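Local atomic coordinates of putative fimbrial subunit (Corynebacterium diphtheriae, PDB entry 4HSQ), a protein that is the major pilin SpaD, whose covalently linked copies probably form the shaft of an adhesive pilus on the bacterial surface. Residues A[150-155]-A[197-202]. Sequence-based numbering, arbitrary orientation.
Sequences KVVKKD and DGTFTI
Val151 lies over one face of the Phe200 ring, its CB 3.8 Å from the ring centroid and 24° off the normal, a CH-pi contact displaced toward the rim. The two side chains run side by side on the inner face of the sheet, and the CG2 methyl of Val151 extends the contact, 3.5 Å from Phe200 CZ. With CG set between its own backbone N and carbonyl carbon (chi1 63°), the phenyl swings across to the neighbouring strand. Leu225 packs against Val151, and the Trp192 ring meets that of Phe200.

The strands run antiparallel, Val151 N donating to Phe200 O at 2.9 Å while the return bond from Phe200 N to Val151 O is longer, 3.3 Å. A third, nearly straight bond of 2.7 Å takes Lys153 N to the carbonyl O of Gly198, where the loop enters its strand.

On the other face Lys150 stretches out fully, crossing Thr199 and Thr201: its CG passes 3.6 Å from Thr201 OG1, and CE reaches the CG2 methyl of Thr199 at 3.8 Å. That methyl also meets Val152 CB. The backbone N of Thr199 donates to Asp197 OD1, making an Asx turn, and the hydroxyl OG1 of Thr199 adds a second grip on the same oxygen from the same face of the carboxylate.

Within this prealbumin-like domain, strand 142-155 is held between 199-206 and the parallel strand 264-271. Lys153 NZ is covalently joined to Asn271, the Lys-Asn isopeptide bond of Cna-type pilin domains. The short backbone hydrogen bond to Gly198 O holds the main chain of Lys153, while the isopeptide ties its side chain to strand 264-271, so that the pairing adjoins a covalent crosslink that would probably resist separation of the strands under tension.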
loop_
_atom_site.group_PDB
_atom_site.type_symbol
_atom_site.label_atom_id
_atom_site.label_comp_id
_atom_site.label_asym_id
_atom_site.label_seq_id
_atom_site.Cartn_x
_atom_site.Cartn_y
_atom_site.Cartn_z
ATOM N N LYS A 150 16.863 -1.563 -2.474
ATOM C CA LYS A 150 18.095 -0.908 -2.900
ATOM C C LYS A 150 18.935 -1.917 -3.662
ATOM O O LYS A 150 19.191 -3.020 -3.167
ATOM C CB LYS A 150 18.855 -0.373 -1.665
ATOM C CG LYS A 150 20.197 0.257 -1.971
ATOM C CD LYS A 150 20.884 0.719 -0.683
ATOM C CE LYS A 150 22.243 1.287 -1.030
ATOM N NZ LYS A 150 22.854 2.028 0.097
ATOM N N VAL A 151 19.384 -1.536 -4.853
ATOM C CA VAL A 151 20.230 -2.389 -5.666
ATOM C C VAL A 151 21.636 -1.803 -5.700
ATOM O O VAL A 151 21.780 -0.609 -5.914
ATOM C CB VAL A 151 19.632 -2.575 -7.081
ATOM C CG1 VAL A 151 20.604 -3.294 -8.014
ATOM C CG2 VAL A 151 18.316 -3.340 -6.992
ATOM N N VAL A 152 22.662 -2.627 -5.443
ATOM C CA VAL A 152 24.040 -2.124 -5.503
ATOM C C VAL A 152 24.770 -2.949 -6.574
ATOM O O VAL A 152 24.787 -4.171 -6.509
ATOM C CB VAL A 152 24.769 -2.032 -4.135
ATOM C CG1 VAL A 152 24.531 -3.253 -3.276
ATOM C CG2 VAL A 152 26.267 -1.723 -4.287
ATOM N N LYS A 153 25.268 -2.266 -7.614
ATOM C CA LYS A 153 25.944 -2.933 -8.712
ATOM C C LYS A 153 27.426 -2.969 -8.455
ATOM O O LYS A 153 28.038 -1.934 -8.258
ATOM C CB LYS A 153 25.636 -2.268 -10.037
ATOM C CG LYS A 153 26.084 -3.090 -11.243
ATOM C CD LYS A 153 25.198 -4.333 -11.357
ATOM C CE LYS A 153 25.497 -5.214 -12.489
ATOM N NZ LYS A 153 26.924 -5.602 -12.582
ATOM N N LYS A 154 28.001 -4.165 -8.472
ATOM C CA LYS A 154 29.420 -4.312 -8.191
ATOM C C LYS A 154 30.136 -5.114 -9.253
ATOM O O LYS A 154 29.520 -5.827 -10.042
ATOM C CB LYS A 154 29.596 -4.997 -6.823
ATOM C CG LYS A 154 29.268 -4.074 -5.644
ATOM C CD LYS A 154 29.600 -4.700 -4.304
ATOM C CE LYS A 154 29.569 -3.656 -3.218
ATOM N NZ LYS A 154 29.709 -4.257 -1.867
ATOM N N ASP A 155 31.451 -5.009 -9.259
ATOM C CA ASP A 155 32.298 -5.792 -10.156
ATOM C C ASP A 155 32.524 -7.135 -9.457
ATOM O O ASP A 155 32.928 -7.142 -8.291
ATOM C CB ASP A 155 33.620 -5.039 -10.391
ATOM C CG ASP A 155 34.605 -5.682 -11.348
ATOM O OD1 ASP A 155 35.332 -4.937 -12.027
ATOM O OD2 ASP A 155 34.693 -6.929 -11.368
ATOM N N ASP A 197 27.339 6.000 -6.915
ATOM C CA ASP A 197 27.676 5.064 -5.852
ATOM C C ASP A 197 27.293 3.608 -6.223
ATOM O O ASP A 197 27.332 2.731 -5.363
ATOM C CB ASP A 197 26.990 5.484 -4.540
ATOM C CG ASP A 197 25.465 5.465 -4.517
ATOM O OD1 ASP A 197 24.848 5.174 -5.571
ATOM O OD2 ASP A 197 24.887 5.691 -3.429
ATOM N N GLY A 198 26.951 3.367 -7.490
ATOM C CA GLY A 198 26.579 2.035 -7.973
ATOM C C GLY A 198 25.215 1.567 -7.495
ATOM O O GLY A 198 24.893 0.384 -7.599
ATOM N N THR A 199 24.379 2.488 -7.008
ATOM C CA THR A 199 23.070 2.091 -6.469
ATOM C C THR A 199 21.880 2.872 -7.043
ATOM O O THR A 199 22.018 3.925 -7.658
ATOM C CB THR A 199 23.024 2.276 -4.901
ATOM O OG1 THR A 199 22.725 3.636 -4.542
ATOM C CG2 THR A 199 24.264 1.773 -4.173
ATOM N N PHE A 200 20.694 2.340 -6.789
ATOM C CA PHE A 200 19.404 3.007 -6.957
ATOM C C PHE A 200 18.528 2.398 -5.892
ATOM O O PHE A 200 18.814 1.284 -5.446
ATOM C CB PHE A 200 18.778 2.883 -8.371
ATOM C CG PHE A 200 18.425 1.484 -8.805
ATOM C CD1 PHE A 200 17.253 0.876 -8.369
ATOM C CD2 PHE A 200 19.248 0.784 -9.675
ATOM C CE1 PHE A 200 16.924 -0.421 -8.786
ATOM C CE2 PHE A 200 18.912 -0.504 -10.107
ATOM C CZ PHE A 200 17.770 -1.108 -9.646
ATOM N N THR A 201 17.475 3.105 -5.493
ATOM C CA THR A 201 16.530 2.569 -4.523
ATOM C C THR A 201 15.124 2.732 -5.090
ATOM O O THR A 201 14.761 3.820 -5.550
ATOM C CB THR A 201 16.693 3.278 -3.152
ATOM O OG1 THR A 201 18.003 3.020 -2.653
ATOM C CG2 THR A 201 15.686 2.787 -2.127
ATOM N N ILE A 202 14.345 1.650 -5.069
ATOM C CA ILE A 202 12.946 1.689 -5.456
ATOM C C ILE A 202 12.173 1.879 -4.159
ATOM O O ILE A 202 12.158 0.978 -3.316
ATOM C CB ILE A 202 12.485 0.419 -6.242
ATOM C CG1 ILE A 202 13.392 0.113 -7.446
ATOM C CG2 ILE A 202 10.986 0.536 -6.647
ATOM C CD1 ILE A 202 13.079 -1.202 -8.185
#